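Local structure of catalase (Bacillus pumilus, 4QOL) at residues 326-330 with 331-335; 413-416 with 417-421. The protein catalyses the heme-dependent breakdown of hydrogen peroxide to water and oxygen, and shows peroxidase-like reactivity, with phenolic substrates able to reach its heme. All blocks are in the same frame, centred on the assembly; numbering follows the deposited sequence.

Contact 1 (326-330 with 331-335). With HEM (protoporphyrin IX containing Fe), chain E.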
ATOM      1  N   GLU A 326     -29.619 -15.061  -6.391  1.00 18.06           N
ATOM      2  CA  GLU A 326     -28.719 -14.803  -7.503  1.00 16.95           C
ATOM      3  C   GLU A 326     -28.889 -13.380  -8.059  1.00 16.36           C
ATOM      4  O   GLU A 326     -29.910 -12.745  -7.837  1.00 15.92           O
ATOM      5  CB  GLU A 326     -28.944 -15.846  -8.592  1.00 17.87           C
ATOM      6  CG  GLU A 326     -28.467 -17.215  -8.105  1.00 19.82           C
ATOM      7  CD  GLU A 326     -28.615 -18.345  -9.067  1.00 19.93           C
ATOM      8  OE1 GLU A 326     -28.696 -18.090 -10.277  1.00 25.28           O
ATOM      9  OE2 GLU A 326     -28.603 -19.517  -8.582  1.00 21.12           O
ATOM     10  N   ALA A 327     -27.867 -12.909  -8.789  1.00 15.60           N
ATOM     11  CA  ALA A 327     -27.980 -11.614  -9.490  1.00 16.37           C
ATOM     12  C   ALA A 327     -29.014 -11.716 -10.584  1.00 16.01           C
ATOM     13  O   ALA A 327     -29.243 -12.806 -11.158  1.00 17.86           O
ATOM     14  CB  ALA A 327     -26.625 -11.197 -10.063  1.00 15.83           C
ATOM     15  N   SER A 328     -29.694 -10.645 -10.885  1.00 16.22           N
ATOM     16  CA  SER A 328     -30.351 -10.552 -12.151  1.00 17.28           C
ATOM     17  C   SER A 328     -29.387  -9.955 -13.182  1.00 18.67           C
ATOM     18  O   SER A 328     -28.288  -9.429 -12.841  1.00 21.49           O
ATOM     19  CB  SER A 328     -31.592  -9.693 -12.069  1.00 17.93           C
ATOM     20  OG  SER A 328     -31.287  -8.282 -11.994  1.00 15.98           O
ATOM     21  N   GLU A 329     -29.910  -9.867 -14.396  1.00 18.72           N
ATOM     22  CA  GLU A 329     -29.241  -9.242 -15.545  1.00 19.31           C
ATOM     23  C   GLU A 329     -29.082  -7.707 -15.521  1.00 19.33           C
ATOM     24  O   GLU A 329     -28.416  -7.144 -16.383  1.00 19.12           O
ATOM     25  CB  GLU A 329     -29.988  -9.747 -16.790  1.00 23.51           C
ATOM     26  CG  GLU A 329     -31.507  -9.625 -16.622  1.00 27.84           C
ATOM     27  CD  GLU A 329     -32.344 -10.862 -16.010  1.00 29.98           C
ATOM     28  OE1 GLU A 329     -32.016 -11.669 -15.099  1.00 23.10           O
ATOM     29  OE2 GLU A 329     -33.532 -11.012 -16.424  1.00 41.68           O
ATOM     30  N   ASP A 330     -29.624  -7.055 -14.505  1.00 17.17           N
ATOM     31  CA  ASP A 330     -29.570  -5.601 -14.342  1.00 16.75           C
ATOM     32  C   ASP A 330     -28.095  -5.115 -14.548  1.00 17.55           C
ATOM     33  O   ASP A 330     -27.239  -5.578 -13.822  1.00 15.36           O
ATOM     34  CB  ASP A 330     -30.139  -5.334 -12.942  1.00 17.50           C
ATOM     35  CG  ASP A 330     -30.037  -3.852 -12.471  1.00 19.63           C
ATOM     36  OD1 ASP A 330     -29.040  -3.203 -12.780  1.00 17.26           O
ATOM     37  OD2 ASP A 330     -30.872  -3.454 -11.627  1.00 17.90           O
ATOM     38  N   LYS A 331     -27.847  -4.173 -15.497  1.00 15.14           N
ATOM     39  CA  LYS A 331     -26.518  -3.921 -15.932  1.00 15.88           C
ATOM     40  C   LYS A 331     -25.786  -3.008 -14.889  1.00 14.78           C
ATOM     41  O   LYS A 331     -24.581  -2.921 -14.925  1.00 17.07           O
ATOM     42  CB  LYS A 331     -26.457  -3.209 -17.290  1.00 16.70           C
ATOM     43  CG  LYS A 331     -27.026  -4.010 -18.454  1.00 18.00           C
ATOM     44  CD  LYS A 331     -26.895  -3.226 -19.765  1.00 19.42           C
ATOM     45  CE  LYS A 331     -27.760  -3.853 -20.839  1.00 18.55           C
ATOM     46  NZ  LYS A 331     -27.632  -3.065 -22.076  1.00 16.45           N
ATOM     47  N   LEU A 332     -26.577  -2.350 -14.049  1.00 14.21           N
ATOM     48  CA  LEU A 332     -26.035  -1.537 -12.939  1.00 13.92           C
ATOM     49  C   LEU A 332     -25.539  -2.523 -11.850  1.00 13.94           C
ATOM     50  O   LEU A 332     -24.346  -2.467 -11.471  1.00 14.06           O
ATOM     51  CB  LEU A 332     -27.142  -0.608 -12.441  1.00 14.16           C
ATOM     52  CG  LEU A 332     -26.621   0.453 -11.448  1.00 13.25           C
ATOM     53  CD1 LEU A 332     -25.796   1.513 -12.172  1.00 13.92           C
ATOM     54  CD2 LEU A 332     -27.813   1.015 -10.745  1.00 13.54           C
ATOM     55  N   LEU A 333     -26.380  -3.488 -11.500  1.00 13.36           N
ATOM     56  CA  LEU A 333     -25.974  -4.582 -10.556  1.00 13.98           C
ATOM     57  C   LEU A 333     -24.731  -5.332 -11.041  1.00 16.01           C
ATOM     58  O   LEU A 333     -23.811  -5.589 -10.258  1.00 15.94           O
ATOM     59  CB  LEU A 333     -27.103  -5.535 -10.341  1.00 15.17           C
ATOM     60  CG  LEU A 333     -26.807  -6.787  -9.505  1.00 14.32           C
ATOM     61  CD1 LEU A 333     -26.312  -6.442  -8.117  1.00 15.11           C
ATOM     62  CD2 LEU A 333     -28.101  -7.645  -9.426  1.00 16.02           C
ATOM     63  N   GLN A 334     -24.700  -5.657 -12.312  1.00 15.57           N
ATOM     64  CA  GLN A 334     -23.589  -6.415 -12.822  1.00 16.52           C
ATOM     65  C   GLN A 334     -22.213  -5.795 -12.503  1.00 15.81           C
ATOM     66  O   GLN A 334     -21.292  -6.496 -12.135  1.00 14.68           O
ATOM     67  CB  GLN A 334     -23.744  -6.688 -14.321  1.00 18.88           C
ATOM     68  CG  GLN A 334     -24.950  -7.545 -14.681  1.00 18.11           C
ATOM     69  CD  GLN A 334     -24.724  -9.027 -14.583  1.00 17.42           C
ATOM     70  OE1 GLN A 334     -23.753  -9.543 -15.125  1.00 15.19           O
ATOM     71  NE2 GLN A 334     -25.572  -9.711 -13.873  1.00 16.99           N
ATOM     72  N   GLY A 335     -22.078  -4.505 -12.710  1.00 14.05           N
ATOM     73  CA  GLY A 335     -20.856  -3.824 -12.382  1.00 13.81           C
ATOM     74  C   GLY A 335     -20.540  -3.842 -10.907  1.00 14.09           C
ATOM     75  O   GLY A 335     -19.364  -3.882 -10.510  1.00 12.70           O
TER
HETATM   76  CHA HEM E 501     -20.538   1.747  -1.247  0.50 11.44           C
HETATM   77  CHB HEM E 501     -19.714   1.265  -6.003  0.50 11.38           C
HETATM   78  CHC HEM E 501     -24.619   1.583  -6.800  0.50 11.70           C
HETATM   79  CHD HEM E 501     -25.291   1.327  -2.008  0.50 11.68           C
HETATM   80  C1A HEM E 501     -19.900   1.627  -2.472  0.50 11.90           C
HETATM   81  C2A HEM E 501     -18.483   1.592  -2.673  0.50 12.00           C
HETATM   82  C3A HEM E 501     -18.256   1.453  -4.007  0.50 11.81           C
HETATM   83  C4A HEM E 501     -19.517   1.398  -4.629  0.50 11.64           C
HETATM   84  CMA HEM E 501     -16.991   1.277  -4.796  0.50 11.00           C
HETATM   85  CAA HEM E 501     -17.473   1.647  -1.571  0.50 11.68           C
HETATM   86  CBA HEM E 501     -17.574   0.292  -0.841  0.50 12.41           C
HETATM   87  CGA HEM E 501     -16.502   0.120   0.169  0.50 12.77           C
HETATM   88  O1A HEM E 501     -16.620  -0.808   0.995  0.50 14.19           O
HETATM   89  O2A HEM E 501     -15.456   0.809   0.135  0.50 12.33           O
HETATM   90  C1B HEM E 501     -21.010   1.338  -6.587  0.50 11.68           C
HETATM   91  C2B HEM E 501     -21.207   1.266  -8.002  0.50 11.46           C
HETATM   92  C3B HEM E 501     -22.552   1.371  -8.246  0.50 11.30           C
HETATM   93  C4B HEM E 501     -23.221   1.455  -6.940  0.50 11.40           C
HETATM   94  CMB HEM E 501     -20.101   1.097  -9.012  0.50 11.98           C
HETATM   95  CAB HEM E 501     -23.276   1.320  -9.517  0.50 11.38           C
HETATM   96  CBB HEM E 501     -22.650   0.864 -10.605  0.50 12.26           C
HETATM   97  C1C HEM E 501     -25.229   1.532  -5.546  0.50 11.92           C
HETATM   98  C2C HEM E 501     -26.562   1.250  -5.359  0.50 12.05           C
HETATM   99  C3C HEM E 501     -26.754   1.205  -4.012  0.50 11.67           C
HETATM  100  C4C HEM E 501     -25.512   1.379  -3.358  0.50 12.01           C
HETATM  101  CMC HEM E 501     -27.578   1.142  -6.475  0.50 11.80           C
HETATM  102  CAC HEM E 501     -27.964   0.835  -3.359  0.50 12.51           C
HETATM  103  CBC HEM E 501     -28.797   0.050  -4.020  0.50 12.74           C
HETATM  104  C1D HEM E 501     -24.006   1.428  -1.453  0.50 11.43           C
HETATM  105  C2D HEM E 501     -23.806   1.456  -0.004  0.50 11.05           C
HETATM  106  C3D HEM E 501     -22.499   1.603   0.234  0.50 10.61           C
HETATM  107  C4D HEM E 501     -21.892   1.649  -1.093  0.50 11.46           C
HETATM  108  CMD HEM E 501     -24.936   1.361   0.977  0.50 10.93           C
HETATM  109  CAD HEM E 501     -21.797   1.668   1.567  0.50 10.40           C
HETATM  110  CBD HEM E 501     -21.641   0.206   2.043  0.50 10.48           C
HETATM  111  CGD HEM E 501     -20.974   0.325   3.382  0.50 10.87           C
HETATM  112  O1D HEM E 501     -21.695   0.563   4.344  0.50 10.55           O
HETATM  113  O2D HEM E 501     -19.729   0.187   3.520  0.50 10.68           O
HETATM  114  NA  HEM E 501     -20.548   1.475  -3.701  0.50 12.83           N
HETATM  115  NB  HEM E 501     -22.231   1.446  -6.031  0.50 11.60           N
HETATM  116  NC  HEM E 501     -24.576   1.536  -4.334  0.50 12.34           N
HETATM  117  ND  HEM E 501     -22.841   1.542  -2.082  0.50 11.80           N
HETATM  118 FE   HEM E 501     -22.554   1.497  -3.979  0.50 14.59          FE
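The flat carboxylate of D330 is met over one face by the backbone of L333, whose N lies 3.0 Å from OD1 on a nearly straight bond (170°) that comes in well above the carboxylate plane. L332 N adds a weak second bond to the same OD1, and H200 takes OD2. With CG of D330 anti to its own backbone N (chi1 173°), the carboxylate folds back over the start of helix 331-348 as its N-cap. S328 O lies close to the plane of the Q334 amide, 2.9 Å from the donor NE2, which comes in tilted from the plane of the S328 carbonyl; OE1 accepts from S32 N of the second subunit. Q334 N closes the first helical turn on D330 O. Inside the bend, L333 CD2 packs 3.9 Å from A327 CB and 3.7 Å from S328 N, a buried N-H with no polar partner. S328 OG accepts from D330 N (3.3 Å), forming an ST turn, and is also hydrogen-bonded to T201 O. With an alanine in place of Q334, S328 O and S32 of the second subunit would probably each lose a hydrogen-bond mate. The capped first turn carries L332 against the heme vinyl, CD1 lying 3.6 Å from CBB. The capping N-H groups and the helix N terminus would together be expected to stabilise negative charge on D330.

Contact 2 (413-416 with 417-421); sequences RQKI and EKPND
K415 reaches P419 because its chain starts out extended, with CG anti to the backbone N (chi1 -168°) and chi2 near trans, which lays CD against the proline; the bend at chi3 (-69°) then turns CE and NZ on toward a water. The two side chains cross at about a right angle, K415 CD lying 4.1 Å from P419 CB and nearly as close to CG, a light apolar touch. I416 has CG1 set between its backbone N and carbonyl carbon (chi1 54°), turned toward the chain ahead, and with chi2 near trans CD1 lies 3.7 Å from E417 O. On the backbone side, P419 CD sits 3.7 Å from I416 O. K418 adopts a left-handed backbone conformation and points away from the bend, where its ammonium group bonds to L274 O and Y276 O and makes a cation-pi contact with Y271.

At the far end of K415, NZ donates to the water 2.9 Å away, and that water donates in turn to D421 OD2 at 2.6 Å. The charged groups are not in direct contact, NZ and OD2 being 4.8 Å apart. D421 OD1 forms a salt bridge with R138, against which the side chains of I416 and P419 also pack, while H28 of the second subunit packs against I416 and E417. The loop is thus drawn together at the surface by slight apolar packing and one water bridge. R138 on OD1, and K415 through the water at OD2, would probably help keep D421 ionised.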
ATOM      1  N   ARG A 413     -22.843  -3.832 -27.112  1.00 17.18           N
ATOM      2  CA  ARG A 413     -23.024  -2.641 -26.269  1.00 18.51           C
ATOM      3  C   ARG A 413     -24.227  -1.856 -26.828  1.00 18.23           C
ATOM      4  O   ARG A 413     -24.138  -1.176 -27.845  1.00 20.33           O
ATOM      5  CB  ARG A 413     -21.793  -1.761 -26.314  1.00 18.92           C
ATOM      6  CG  ARG A 413     -20.546  -2.404 -25.718  1.00 20.13           C
ATOM      7  CD  ARG A 413     -19.437  -1.401 -25.828  1.00 19.98           C
ATOM      8  NE  ARG A 413     -18.142  -1.962 -25.458  1.00 21.60           N
ATOM      9  CZ  ARG A 413     -17.594  -1.925 -24.271  1.00 23.87           C
ATOM     10  NH1 ARG A 413     -16.324  -2.443 -24.159  1.00 22.49           N
ATOM     11  NH2 ARG A 413     -18.250  -1.428 -23.198  1.00 23.40           N
ATOM     12  N   GLN A 414     -25.331  -1.940 -26.111  1.00 17.55           N
ATOM     13  CA  GLN A 414     -26.585  -1.401 -26.564  1.00 20.52           C
ATOM     14  C   GLN A 414     -27.540  -1.204 -25.391  1.00 18.60           C
ATOM     15  O   GLN A 414     -27.706  -2.097 -24.554  1.00 19.60           O
ATOM     16  CB  GLN A 414     -27.202  -2.446 -27.542  1.00 22.08           C
ATOM     17  CG  GLN A 414     -28.487  -2.083 -28.262  1.00 27.91           C
ATOM     18  CD  GLN A 414     -28.972  -3.318 -29.067  1.00 29.79           C
ATOM     19  OE1 GLN A 414     -28.168  -4.169 -29.469  1.00 37.28           O
ATOM     20  NE2 GLN A 414     -30.271  -3.427 -29.259  1.00 33.52           N
ATOM     21  N   LYS A 415     -28.267  -0.103 -25.406  1.00 18.42           N
ATOM     22  CA  LYS A 415     -29.247   0.188 -24.356  1.00 19.46           C
ATOM     23  C   LYS A 415     -30.358  -0.813 -24.329  1.00 19.44           C
ATOM     24  O   LYS A 415     -30.707  -1.394 -25.351  1.00 19.45           O
ATOM     25  CB  LYS A 415     -29.769   1.650 -24.516  1.00 21.55           C
ATOM     26  CG  LYS A 415     -30.568   2.162 -23.322  1.00 25.80           C
ATOM     27  CD  LYS A 415     -31.483   3.319 -23.695  1.00 27.88           C
ATOM     28  CE  LYS A 415     -30.706   4.559 -24.039  1.00 33.42           C
ATOM     29  NZ  LYS A 415     -31.675   5.679 -24.237  1.00 34.33           N
ATOM     30  N   ILE A 416     -30.865  -1.114 -23.131  1.00 19.65           N
ATOM     31  CA  ILE A 416     -32.016  -1.946 -23.015  1.00 19.10           C
ATOM     32  C   ILE A 416     -33.190  -1.416 -23.861  1.00 19.15           C
ATOM     33  O   ILE A 416     -33.324  -0.201 -24.162  1.00 17.46           O
ATOM     34  CB  ILE A 416     -32.549  -2.061 -21.563  1.00 18.82           C
ATOM     35  CG1 ILE A 416     -32.801  -0.647 -20.967  1.00 18.25           C
ATOM     36  CG2 ILE A 416     -31.586  -2.864 -20.699  1.00 19.81           C
ATOM     37  CD1 ILE A 416     -33.741  -0.674 -19.807  1.00 18.54           C
ATOM     38  N   GLU A 417     -34.046  -2.357 -24.242  1.00 18.12           N
ATOM     39  CA  GLU A 417     -35.332  -1.989 -24.833  1.00 20.45           C
ATOM     40  C   GLU A 417     -36.265  -1.457 -23.782  1.00 17.92           C
ATOM     41  O   GLU A 417     -36.045  -1.641 -22.590  1.00 17.71           O
ATOM     42  CB  GLU A 417     -35.961  -3.216 -25.522  1.00 22.94           C
ATOM     43  CG  GLU A 417     -35.084  -3.711 -26.673  1.00 31.72           C
ATOM     44  CD  GLU A 417     -35.121  -2.867 -27.946  1.00 40.63           C
ATOM     45  OE1 GLU A 417     -34.587  -3.391 -28.958  1.00 46.86           O
ATOM     46  OE2 GLU A 417     -35.641  -1.692 -27.952  1.00 44.66           O
ATOM     47  N   LYS A 418     -37.301  -0.786 -24.227  1.00 17.30           N
ATOM     48  CA  LYS A 418     -38.296  -0.165 -23.340  1.00 17.79           C
ATOM     49  C   LYS A 418     -37.685   0.672 -22.193  1.00 17.81           C
ATOM     50  O   LYS A 418     -38.110   0.518 -21.055  1.00 19.68           O
ATOM     51  CB  LYS A 418     -39.224  -1.203 -22.708  1.00 19.13           C
ATOM     52  CG  LYS A 418     -39.822  -2.260 -23.639  1.00 21.14           C
ATOM     53  CD  LYS A 418     -40.645  -3.280 -22.792  1.00 20.81           C
ATOM     54  CE  LYS A 418     -39.922  -4.421 -22.072  1.00 23.47           C
ATOM     55  NZ  LYS A 418     -40.909  -5.360 -21.421  1.00 23.70           N
ATOM     56  N   PRO A 419     -36.846   1.640 -22.518  1.00 17.52           N
ATOM     57  CA  PRO A 419     -36.251   2.405 -21.390  1.00 18.31           C
ATOM     58  C   PRO A 419     -37.262   3.245 -20.677  1.00 18.16           C
ATOM     59  O   PRO A 419     -37.123   3.422 -19.460  1.00 17.49           O
ATOM     60  CB  PRO A 419     -35.223   3.310 -22.070  1.00 18.50           C
ATOM     61  CG  PRO A 419     -35.637   3.388 -23.521  1.00 18.18           C
ATOM     62  CD  PRO A 419     -36.237   2.014 -23.806  1.00 17.19           C
ATOM     63  N   ASN A 420     -38.239   3.815 -21.415  1.00 18.27           N
ATOM     64  CA  ASN A 420     -39.411   4.453 -20.783  1.00 17.86           C
ATOM     65  C   ASN A 420     -39.009   5.388 -19.644  1.00 18.57           C
ATOM     66  O   ASN A 420     -39.432   5.191 -18.489  1.00 17.22           O
ATOM     67  CB  ASN A 420     -40.387   3.360 -20.241  1.00 20.08           C
ATOM     68  CG  ASN A 420     -41.868   3.773 -20.309  1.00 21.00           C
ATOM     69  OD1 ASN A 420     -42.816   2.927 -20.226  1.00 26.33           O
ATOM     70  ND2 ASN A 420     -42.085   5.037 -20.413  1.00 21.63           N
ATOM     71  N   ASP A 421     -38.274   6.466 -19.982  1.00 17.75           N
ATOM     72  CA  ASP A 421     -37.527   7.260 -18.965  1.00 18.01           C
ATOM     73  C   ASP A 421     -38.399   8.176 -18.146  1.00 18.01           C
ATOM     74  O   ASP A 421     -37.955   8.609 -17.098  1.00 18.79           O
ATOM     75  CB  ASP A 421     -36.422   8.115 -19.617  1.00 17.50           C
ATOM     76  CG  ASP A 421     -35.272   7.286 -20.163  1.00 17.76           C
ATOM     77  OD1 ASP A 421     -35.032   6.150 -19.672  1.00 19.96           O
ATOM     78  OD2 ASP A 421     -34.577   7.799 -21.063  1.00 19.84           O
TER
HETATM   79  O   HOH W   1     -32.378   6.533 -21.514  1.00 27.88           O

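In the fold
From the N terminus, contact 1 comes first, turning the chain from the short strand 325-327, which pairs with strand 202-205 of the antiparallel sheet, into helix 331-348; as in other catalases, this helix probably supplies the proximal tyrosine ligand of the heme iron. Contact 2 follows in series, in the loop between strand 411-412 and helix 423-431, where the chain enters the C-terminal helices. Each bend is local, and the two neither nest nor cross. Their centres lie about 15 Å apart, yet they meet directly: K331 NZ is 2.7 Å from Q414 O. K331 NZ, moreover, is hydrogen-bonded to H28 O of the second subunit, which both contacts touch.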